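Local coordinates for thioredoxin (Thermosipho africanus, PDB 6MOS), which probably reduces disulfide bonds in other proteins by thiol-disulfide exchange, as thioredoxins do, through a pair of redox-active cysteines, at residues M28-F33 against F55-E60; K34-S39 against V61-E66; V79-I84 against I91-R96. All coordinates share one frame; numbering follows the deposited sequence.

How the contacts relate
The modelled chain starts on strand 29-34, runs through the CxxC loop and helix 39-55, and returns on strand 58-63 beside the first strand. Contact 1 closes this beta-alpha-beta crossover at its far end, and contact 2 closes it again beside C38; because their segments alternate along the chain, the two contacts cross, and together they zip one pair of parallel strands from end to end. Contact 3 follows in series, a hairpin of strands 81-86 and 89-95. It joins the same sheet on the other side of strand 29-34, where E31 N lies 2.9 Å from I83 O, while V79 packs on K34, N35 and V64 of contact 2.

Contact 1 of 3, residues M28-F33 against F55-E60; sequences MKIEYF and FDIDIE. With TAM (tris(hydroxyethyl)aminomethane), chain B.
I30 and I59 sit side by side on two parallel strands, the paired strands of the beta-alpha-beta unit that opens this thioredoxin fold. The backbone pairing is regular: I30 N donates to D58 O, E60 N to I30 O (2.8 Å) and Y32 N to E60 O, the last bond nearly straight at 172°. The packed side of the sheet carries I30 and I59 and is covered by helices 39-55 and 100-115. In I59, chi1 of 180° swings CG1 toward the neighbouring strand, so that CG1 and CD1 both meet I30 CG2, CD1 at 4.0 Å. I57 completes this side: its CG2 branch rests on I30 CG1, 3.9 Å away, while its CD1 turns to the sulfur and CE of M28. The opposite side, bearing K29, D58, E31 and E60, is polar and more open at D58, although E31 itself is buried. There the extended K29 chain crosses E60 obliquely, and NZ reaches E31 OE2 at 2.8 Å on its anti lone pair. Its salt bridge to E60 OE1 is modelled at 2.4 Å, too short to take at face value. The lysine probably offsets the repulsion between the two acids, whose carboxylate planes stand 87° apart; E31 OE1 is held separately by Y70 OH. At the outer edge of strand 58-63 the bound tris(hydroxyethyl)aminomethane takes I59 O as acceptor for its O5. Between M28 and D58 a water takes the place of a direct bond: it donates to M28 O and accepts from D58 N at 3.0 Å.

Contact 2 of 3, residues K34-S39 against V61-E66; sequences KNDKCS and VIDVIE. With TAM (tris(hydroxyethyl)aminomethane), chain B.
The loop carrying C38, disulfide-bonded to C41 in the CxxC motif and N-cap of helix 39-55, leaves the thioredoxin sheet here beside the end of strand 58-63. K34 makes the last parallel pairing, with its N donating to I62 O and its O accepting from V64 N at 2.9 Å. Its side chain starts between backbone N and carbonyl carbon (chi1 57°) and bends again at chi2, so that CG packs on V61 CG1 at 3.8 Å and the extended remainder carries NZ across to D63. There NZ takes the anti lone pair of D63 OD2 at 2.8 Å and meets D36 OD1 from above its carboxylate plane, a shared cation that is likely to ease the closeness of the two acids. A water links D36 N and D63 OD2. At D63 OD1, I65 N closes an Asx turn and E66 N extends it to an Asx motif, the two reaching OD1 from opposite faces of its plane. N35 forms a second Asx turn through K37 N. V61 N donates to O4 of the bound tris(hydroxyethyl)aminomethane. At the exposed end of the contact, I65 CD1 touches both N35 CB and K37 CE, each 3.7 Å away.

Contact 3 of 3, residues V79-I84 against I91-R96; sequences VPTVII and IKRFAR
F94 and V82 face each other as a hydrogen-bonded pair in the antiparallel hairpin that ends the thioredoxin sheet, strand 89-95 being its outermost strand; F94 N donates to V82 O at 2.7 Å. With its CG anti to the carbonyl carbon (chi1 -56°), the F94 ring leans along the strand toward I84, whose CD1 meets CE1 at the ring edge, 3.6 Å away. Helix 100-115 packs against this side of the hairpin. I83 and R93 lie alongside each other on the opposite side. The R93 chain is extended to CD and then bends at chi3 (-63°), which brings one face of the guanidinium under I83 CD1, 3.3 Å above the plane and offset toward the rim. The polar end is secured by E90 and by the carbonyl of K74. Replacing R93 with an alanine would probably strip the guanidinium cover from I83 CD1 and leave E90 without its salt-bridge mate and K74 O without this donor. P80, the cis-proline of thioredoxins, follows a cis peptide bond and touches C41 of the CxxC pair. Toward the hairpin turn, I91 and K92 both oppose I84 in a classic beta bulge: I84 O accepts from I91 N at 2.8 Å and only weakly from K92 N at 3.4 Å.

Contact 1 of 3, residues M28-F33 against F55-E60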
loop_
_atom_site.group_PDB
_atom_site.type_symbol
_atom_site.label_atom_id
_atom_site.label_comp_id
_atom_site.label_asym_id
_atom_site.label_seq_id
_atom_site.Cartn_x
_atom_site.Cartn_y
_atom_site.Cartn_z
ATOM N N MET A 28 4.676 0.816 -11.701
ATOM C CA MET A 28 3.758 0.578 -10.573
ATOM C C MET A 28 4.152 1.394 -9.354
ATOM O O MET A 28 5.210 2.025 -9.322
ATOM C CB MET A 28 3.713 -0.899 -10.205
ATOM C CG MET A 28 3.037 -1.772 -11.243
ATOM S SD MET A 28 3.140 -3.495 -10.747
ATOM C CE MET A 28 1.944 -3.561 -9.412
ATOM N N LYS A 29 3.293 1.374 -8.342
ATOM C CA LYS A 29 3.544 2.156 -7.146
ATOM C C LYS A 29 2.718 1.563 -6.024
ATOM O O LYS A 29 1.570 1.163 -6.242
ATOM C CB LYS A 29 3.167 3.627 -7.332
ATOM C CG LYS A 29 3.679 4.510 -6.219
ATOM C CD LYS A 29 2.868 5.783 -6.096
ATOM C CE LYS A 29 3.441 6.661 -5.005
ATOM N NZ LYS A 29 2.745 7.977 -4.906
ATOM N N ILE A 30 3.316 1.490 -4.839
ATOM C CA ILE A 30 2.606 1.160 -3.611
ATOM C C ILE A 30 2.460 2.427 -2.785
ATOM O O ILE A 30 3.441 3.144 -2.564
ATOM C CB ILE A 30 3.339 0.078 -2.804
ATOM C CG1 ILE A 30 3.458 -1.205 -3.639
ATOM C CG2 ILE A 30 2.643 -0.136 -1.445
ATOM C CD1 ILE A 30 4.343 -2.265 -3.011
ATOM N N GLU A 31 1.242 2.699 -2.326
ATOM C CA GLU A 31 0.979 3.781 -1.387
ATOM C C GLU A 31 0.549 3.152 -0.070
ATOM O O GLU A 31 -0.401 2.367 -0.043
ATOM C CB GLU A 31 -0.084 4.734 -1.928
ATOM C CG GLU A 31 0.521 5.626 -3.054
ATOM C CD GLU A 31 -0.436 6.656 -3.634
ATOM O OE1 GLU A 31 -1.632 6.587 -3.347
ATOM O OE2 GLU A 31 0.015 7.542 -4.420
ATOM N N TYR A 32 1.267 3.478 1.006
ATOM C CA TYR A 32 1.051 2.883 2.323
ATOM C C TYR A 32 0.603 3.996 3.258
ATOM O O TYR A 32 1.382 4.905 3.545
ATOM C CB TYR A 32 2.336 2.237 2.827
ATOM C CG TYR A 32 2.192 1.532 4.151
ATOM C CD1 TYR A 32 1.558 0.310 4.224
ATOM C CD2 TYR A 32 2.708 2.083 5.315
ATOM C CE1 TYR A 32 1.412 -0.338 5.434
ATOM C CE2 TYR A 32 2.569 1.439 6.543
ATOM C CZ TYR A 32 1.918 0.228 6.588
ATOM O OH TYR A 32 1.776 -0.439 7.794
ATOM N N PHE A 33 -0.639 3.928 3.730
ATOM C CA PHE A 33 -1.211 4.964 4.588
ATOM C C PHE A 33 -1.135 4.517 6.038
ATOM O O PHE A 33 -1.569 3.411 6.374
ATOM C CB PHE A 33 -2.658 5.273 4.204
ATOM C CG PHE A 33 -2.817 5.778 2.790
ATOM C CD1 PHE A 33 -2.940 4.887 1.731
ATOM C CD2 PHE A 33 -2.846 7.139 2.527
ATOM C CE1 PHE A 33 -3.089 5.346 0.421
ATOM C CE2 PHE A 33 -2.992 7.612 1.221
ATOM C CZ PHE A 33 -3.111 6.718 0.171
ATOM N N PHE A 55 10.251 -6.251 -5.442
ATOM C CA PHE A 55 9.678 -6.147 -6.778
ATOM C C PHE A 55 10.135 -4.899 -7.520
ATOM O O PHE A 55 9.637 -4.634 -8.620
ATOM C CB PHE A 55 8.148 -6.167 -6.711
ATOM C CG PHE A 55 7.570 -7.478 -6.272
ATOM C CD1 PHE A 55 7.375 -8.502 -7.182
ATOM C CD2 PHE A 55 7.197 -7.683 -4.952
ATOM C CE1 PHE A 55 6.832 -9.706 -6.783
ATOM C CE2 PHE A 55 6.652 -8.889 -4.542
ATOM C CZ PHE A 55 6.469 -9.903 -5.460
ATOM N N ASP A 56 11.059 -4.127 -6.946
ATOM C CA ASP A 56 11.526 -2.878 -7.541
ATOM C C ASP A 56 10.357 -1.957 -7.877
ATOM O O ASP A 56 10.264 -1.409 -8.976
ATOM C CB ASP A 56 12.378 -3.148 -8.778
ATOM C CG ASP A 56 13.602 -3.963 -8.462
ATOM O OD1 ASP A 56 14.550 -3.387 -7.888
ATOM O OD2 ASP A 56 13.617 -5.172 -8.781
ATOM N N ILE A 57 9.443 -1.801 -6.920
ATOM C CA ILE A 57 8.292 -0.918 -7.068
ATOM C C ILE A 57 8.468 0.256 -6.115
ATOM O O ILE A 57 8.831 0.060 -4.948
ATOM C CB ILE A 57 6.976 -1.667 -6.793
ATOM C CG1 ILE A 57 6.702 -2.693 -7.896
ATOM C CG2 ILE A 57 5.805 -0.691 -6.661
ATOM C CD1 ILE A 57 5.476 -3.553 -7.610
ATOM N N ASP A 58 8.237 1.474 -6.616
ATOM C CA ASP A 58 8.257 2.654 -5.758
ATOM C C ASP A 58 7.221 2.504 -4.658
ATOM O O ASP A 58 6.153 1.930 -4.874
ATOM C CB ASP A 58 7.948 3.922 -6.555
ATOM C CG ASP A 58 9.085 4.353 -7.446
ATOM O OD1 ASP A 58 10.222 3.864 -7.259
ATOM O OD2 ASP A 58 8.830 5.194 -8.326
ATOM N N ILE A 59 7.531 3.019 -3.470
ATOM C CA ILE A 59 6.585 2.993 -2.364
ATOM C C ILE A 59 6.579 4.357 -1.700
ATOM O O ILE A 59 7.640 4.912 -1.392
ATOM C CB ILE A 59 6.898 1.892 -1.332
ATOM C CG1 ILE A 59 5.867 1.940 -0.206
ATOM C CG2 ILE A 59 8.311 2.038 -0.771
ATOM C CD1 ILE A 59 5.900 0.725 0.696
ATOM N N GLU A 60 5.394 4.905 -1.492
ATOM C CA GLU A 60 5.253 6.169 -0.793
ATOM C C GLU A 60 4.565 5.893 0.537
ATOM O O GLU A 60 3.490 5.287 0.560
ATOM C CB GLU A 60 4.454 7.162 -1.622
ATOM C CG GLU A 60 4.324 8.499 -0.926
ATOM C CD GLU A 60 3.602 9.540 -1.758
ATOM O OE1 GLU A 60 3.129 9.209 -2.870
ATOM O OE2 GLU A 60 3.500 10.695 -1.275
HETATM C C TAM B . 9.272 8.860 -1.315
HETATM C C1 TAM B . 8.589 9.436 -0.062
HETATM C C2 TAM B . 9.226 7.342 -1.353
HETATM C C3 TAM B . 8.584 9.497 -2.541
HETATM C C4 TAM B . 8.629 8.535 1.165
HETATM C C5 TAM B . 10.618 6.721 -1.212
HETATM C C6 TAM B . 8.167 8.553 -3.668
HETATM N N TAM B . 10.675 9.260 -1.301
HETATM O O4 TAM B . 7.329 8.069 1.379
HETATM O O5 TAM B . 10.524 5.328 -1.058
HETATM O O6 TAM B . 9.221 8.295 -4.580
HETATM O O HOH W 1 7.845 1.937 -9.575
#

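Contact 2 of 3, residues K34-S39 against V61-E66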
loop_
_atom_site.group_PDB
_atom_site.type_symbol
_atom_site.label_atom_id
_atom_site.label_comp_id
_atom_site.label_asym_id
_atom_site.label_seq_id
_atom_site.Cartn_x
_atom_site.Cartn_y
_atom_site.Cartn_z
ATOM N N LYS A 34 -0.581 5.374 6.895
ATOM C CA LYS A 34 -0.322 4.983 8.273
ATOM C C LYS A 34 -0.501 6.190 9.182
ATOM O O LYS A 34 -0.696 7.318 8.731
ATOM C CB LYS A 34 1.091 4.381 8.417
ATOM C CG LYS A 34 2.256 5.294 7.950
ATOM C CD LYS A 34 2.716 6.248 9.073
ATOM C CE LYS A 34 3.928 7.075 8.669
ATOM N NZ LYS A 34 4.474 7.784 9.870
ATOM N N ASN A 35 -0.445 5.934 10.485
ATOM C CA ASN A 35 -0.105 6.987 11.425
ATOM C C ASN A 35 0.808 6.381 12.478
ATOM O O ASN A 35 1.002 5.160 12.536
ATOM C CB ASN A 35 -1.356 7.663 11.996
ATOM C CG ASN A 35 -2.117 6.794 12.947
ATOM O OD1 ASN A 35 -1.557 6.214 13.874
ATOM N ND2 ASN A 35 -3.420 6.711 12.730
ATOM N N ASP A 36 1.421 7.232 13.288
ATOM C CA ASP A 36 2.457 6.706 14.160
ATOM C C ASP A 36 1.897 6.166 15.470
ATOM O O ASP A 36 2.669 5.688 16.305
ATOM C CB ASP A 36 3.534 7.766 14.409
ATOM C CG ASP A 36 4.537 7.847 13.263
ATOM O OD1 ASP A 36 4.642 6.871 12.483
ATOM O OD2 ASP A 36 5.227 8.879 13.136
ATOM N N LYS A 37 0.579 6.211 15.654
ATOM C CA LYS A 37 -0.071 5.597 16.808
ATOM C C LYS A 37 -0.675 4.238 16.487
ATOM O O LYS A 37 -1.289 3.610 17.368
ATOM C CB LYS A 37 -1.152 6.527 17.351
ATOM C CG LYS A 37 -0.575 7.756 18.024
ATOM C CD LYS A 37 -1.660 8.725 18.469
ATOM C CE LYS A 37 -2.177 9.540 17.298
ATOM N NZ LYS A 37 -2.770 10.828 17.743
ATOM N N CYS A 38 -0.504 3.764 15.260
ATOM C CA CYS A 38 -1.100 2.516 14.779
ATOM C C CYS A 38 -0.065 1.395 14.872
ATOM O O CYS A 38 0.947 1.401 14.160
ATOM C CB CYS A 38 -1.610 2.708 13.351
ATOM S SG CYS A 38 -1.980 1.216 12.359
ATOM N N SER A 39 -0.339 0.410 15.733
ATOM C CA SER A 39 0.647 -0.630 15.988
ATOM C C SER A 39 0.717 -1.641 14.853
ATOM O O SER A 39 1.808 -2.120 14.515
ATOM C CB SER A 39 0.326 -1.331 17.313
ATOM O OG SER A 39 0.307 -0.397 18.377
ATOM N N VAL A 61 5.196 6.299 1.633
ATOM C CA VAL A 61 4.622 6.115 2.964
ATOM C C VAL A 61 3.971 7.433 3.354
ATOM O O VAL A 61 4.621 8.487 3.335
ATOM C CB VAL A 61 5.683 5.675 3.985
ATOM C CG1 VAL A 61 5.034 5.435 5.347
ATOM C CG2 VAL A 61 6.367 4.406 3.510
ATOM N N ILE A 62 2.676 7.392 3.652
ATOM C CA ILE A 62 1.863 8.590 3.802
ATOM C C ILE A 62 1.296 8.581 5.212
ATOM O O ILE A 62 0.623 7.621 5.604
ATOM C CB ILE A 62 0.740 8.643 2.757
ATOM C CG1 ILE A 62 1.346 8.643 1.354
ATOM C CG2 ILE A 62 -0.165 9.863 2.984
ATOM C CD1 ILE A 62 0.363 8.351 0.257
ATOM N N ASP A 63 1.580 9.637 5.974
ATOM C CA ASP A 63 1.073 9.758 7.334
ATOM C C ASP A 63 -0.231 10.544 7.286
ATOM O O ASP A 63 -0.234 11.742 6.978
ATOM C CB ASP A 63 2.092 10.429 8.250
ATOM C CG ASP A 63 1.715 10.275 9.713
ATOM O OD1 ASP A 63 0.730 10.920 10.122
ATOM O OD2 ASP A 63 2.384 9.501 10.429
ATOM N N VAL A 64 -1.340 9.874 7.621
ATOM C CA VAL A 64 -2.659 10.475 7.433
ATOM C C VAL A 64 -2.927 11.576 8.447
ATOM O O VAL A 64 -3.830 12.394 8.241
ATOM C CB VAL A 64 -3.759 9.398 7.481
ATOM C CG1 VAL A 64 -3.480 8.347 6.419
ATOM C CG2 VAL A 64 -3.880 8.764 8.884
ATOM N N ILE A 65 -2.161 11.623 9.531
ATOM C CA ILE A 65 -2.327 12.667 10.532
ATOM C C ILE A 65 -1.477 13.874 10.184
ATOM O O ILE A 65 -1.946 15.011 10.263
ATOM C CB ILE A 65 -1.999 12.136 11.946
ATOM C CG1 ILE A 65 -3.069 11.149 12.410
ATOM C CG2 ILE A 65 -1.910 13.296 12.940
ATOM C CD1 ILE A 65 -2.786 10.537 13.775
ATOM N N GLU A 66 -0.231 13.640 9.770
ATOM C CA GLU A 66 0.651 14.761 9.463
ATOM C C GLU A 66 0.262 15.425 8.151
ATOM O O GLU A 66 0.317 16.651 8.034
ATOM C CB GLU A 66 2.108 14.293 9.424
ATOM C CG GLU A 66 2.644 13.789 10.762
ATOM C CD GLU A 66 2.310 14.714 11.935
ATOM O OE1 GLU A 66 2.340 15.957 11.766
ATOM O OE2 GLU A 66 2.005 14.195 13.035
HETATM C C TAM B . 9.272 8.860 -1.315
HETATM C C1 TAM B . 8.589 9.436 -0.062
HETATM C C2 TAM B . 9.226 7.342 -1.353
HETATM C C3 TAM B . 8.584 9.497 -2.541
HETATM C C4 TAM B . 8.629 8.535 1.165
HETATM C C5 TAM B . 10.618 6.721 -1.212
HETATM C C6 TAM B . 8.167 8.553 -3.668
HETATM N N TAM B . 10.675 9.260 -1.301
HETATM O O4 TAM B . 7.329 8.069 1.379
HETATM O O5 TAM B . 10.524 5.328 -1.058
HETATM O O6 TAM B . 9.221 8.295 -4.580
HETATM O O HOH W 2 1.078 10.000 12.892
#

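Contact 3 of 3, residues V79-I84 against I91-R96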
loop_
_atom_site.group_PDB
_atom_site.type_symbol
_atom_site.label_atom_id
_atom_site.label_comp_id
_atom_site.label_asym_id
_atom_site.label_seq_id
_atom_site.Cartn_x
_atom_site.Cartn_y
_atom_site.Cartn_z
ATOM N N VAL A 79 -6.250 3.075 8.899
ATOM C CA VAL A 79 -4.883 2.623 8.653
ATOM C C VAL A 79 -4.676 1.282 9.352
ATOM O O VAL A 79 -5.296 1.019 10.394
ATOM C CB VAL A 79 -3.852 3.683 9.090
ATOM C CG1 VAL A 79 -4.010 4.905 8.237
ATOM C CG2 VAL A 79 -4.073 4.087 10.539
ATOM N N PRO A 80 -3.841 0.388 8.817
ATOM C CA PRO A 80 -3.141 0.637 7.546
ATOM C C PRO A 80 -4.077 0.539 6.343
ATOM O O PRO A 80 -5.062 -0.208 6.388
ATOM C CB PRO A 80 -2.076 -0.457 7.522
ATOM C CG PRO A 80 -2.688 -1.584 8.308
ATOM C CD PRO A 80 -3.469 -0.906 9.421
ATOM N N THR A 81 -3.811 1.320 5.294
ATOM C CA THR A 81 -4.437 1.103 4.000
ATOM C C THR A 81 -3.317 0.970 2.980
ATOM O O THR A 81 -2.331 1.707 3.043
ATOM C CB THR A 81 -5.408 2.240 3.602
ATOM O OG1 THR A 81 -6.575 2.235 4.443
ATOM C CG2 THR A 81 -5.845 2.113 2.142
ATOM N N VAL A 82 -3.445 0.000 2.081
ATOM C CA VAL A 82 -2.460 -0.238 1.032
ATOM C C VAL A 82 -3.156 -0.064 -0.307
ATOM O O VAL A 82 -4.206 -0.667 -0.546
ATOM C CB VAL A 82 -1.823 -1.637 1.139
ATOM C CG1 VAL A 82 -0.881 -1.865 -0.028
ATOM C CG2 VAL A 82 -1.063 -1.773 2.441
ATOM N N ILE A 83 -2.586 0.769 -1.178
ATOM C CA ILE A 83 -3.122 0.942 -2.520
ATOM C C ILE A 83 -2.011 0.581 -3.492
ATOM O O ILE A 83 -0.899 1.103 -3.383
ATOM C CB ILE A 83 -3.631 2.375 -2.761
ATOM C CG1 ILE A 83 -4.732 2.736 -1.755
ATOM C CG2 ILE A 83 -4.195 2.519 -4.168
ATOM C CD1 ILE A 83 -5.381 4.073 -2.035
ATOM N N ILE A 84 -2.286 -0.357 -4.396
ATOM C CA ILE A 84 -1.366 -0.685 -5.479
ATOM C C ILE A 84 -1.823 0.061 -6.726
ATOM O O ILE A 84 -3.013 0.043 -7.069
ATOM C CB ILE A 84 -1.306 -2.205 -5.714
ATOM C CG1 ILE A 84 -0.967 -2.919 -4.397
ATOM C CG2 ILE A 84 -0.275 -2.527 -6.777
ATOM C CD1 ILE A 84 -1.047 -4.433 -4.474
ATOM N N ILE A 91 -5.069 -0.337 -8.920
ATOM C CA ILE A 91 -5.194 -1.774 -9.187
ATOM C C ILE A 91 -5.949 -2.485 -8.074
ATOM O O ILE A 91 -6.753 -3.392 -8.331
ATOM C CB ILE A 91 -3.795 -2.389 -9.369
ATOM C CG1 ILE A 91 -3.155 -1.920 -10.655
ATOM C CG2 ILE A 91 -3.845 -3.913 -9.330
ATOM C CD1 ILE A 91 -1.674 -2.196 -10.663
ATOM N N LYS A 92 -5.685 -2.113 -6.823
ATOM C CA LYS A 92 -6.291 -2.807 -5.695
ATOM C C LYS A 92 -6.053 -2.000 -4.430
ATOM O O LYS A 92 -4.962 -1.461 -4.231
ATOM C CB LYS A 92 -5.703 -4.218 -5.541
ATOM C CG LYS A 92 -6.498 -5.132 -4.618
ATOM C CD LYS A 92 -7.706 -5.713 -5.336
ATOM C CE LYS A 92 -8.158 -7.000 -4.670
ATOM N NZ LYS A 92 -8.360 -6.813 -3.200
ATOM N N ARG A 93 -7.080 -1.914 -3.587
ATOM C CA ARG A 93 -6.983 -1.255 -2.298
ATOM C C ARG A 93 -7.177 -2.295 -1.201
ATOM O O ARG A 93 -8.026 -3.191 -1.323
ATOM C CB ARG A 93 -8.018 -0.124 -2.189
ATOM C CG ARG A 93 -7.986 0.653 -0.887
ATOM C CD ARG A 93 -9.040 1.749 -0.869
ATOM N NE ARG A 93 -8.820 2.747 -1.906
ATOM C CZ ARG A 93 -9.124 4.037 -1.768
ATOM N NH1 ARG A 93 -9.656 4.468 -0.631
ATOM N NH2 ARG A 93 -8.881 4.891 -2.753
ATOM N N PHE A 94 -6.359 -2.204 -0.154
ATOM C CA PHE A 94 -6.476 -3.068 1.019
ATOM C C PHE A 94 -6.727 -2.193 2.238
ATOM O O PHE A 94 -5.903 -1.344 2.571
ATOM C CB PHE A 94 -5.209 -3.898 1.234
ATOM C CG PHE A 94 -4.802 -4.726 0.054
ATOM C CD1 PHE A 94 -4.038 -4.179 -0.968
ATOM C CD2 PHE A 94 -5.158 -6.063 -0.029
ATOM C CE1 PHE A 94 -3.649 -4.948 -2.058
ATOM C CE2 PHE A 94 -4.763 -6.839 -1.121
ATOM C CZ PHE A 94 -4.015 -6.280 -2.131
ATOM N N ALA A 95 -7.852 -2.402 2.913
ATOM C CA ALA A 95 -8.106 -1.674 4.150
ATOM C C ALA A 95 -8.962 -2.555 5.047
ATOM O O ALA A 95 -9.583 -3.516 4.584
ATOM C CB ALA A 95 -8.802 -0.340 3.894
ATOM N N ARG A 96 -8.962 -2.228 6.336
ATOM C CA ARG A 96 -9.826 -2.860 7.338
ATOM C C ARG A 96 -9.410 -4.285 7.679
ATOM O O ARG A 96 -9.001 -4.552 8.815
ATOM C CB ARG A 96 -11.291 -2.845 6.885
ATOM C CG ARG A 96 -11.972 -1.497 7.046
ATOM C CD ARG A 96 -13.378 -1.496 6.466
ATOM N NE ARG A 96 -14.005 -0.177 6.565
ATOM C CZ ARG A 96 -13.802 0.819 5.705
ATOM N NH1 ARG A 96 -12.978 0.655 4.674
ATOM N NH2 ARG A 96 -14.419 1.984 5.878
HETATM O O HOH W 3 -6.985 -0.755 7.924
#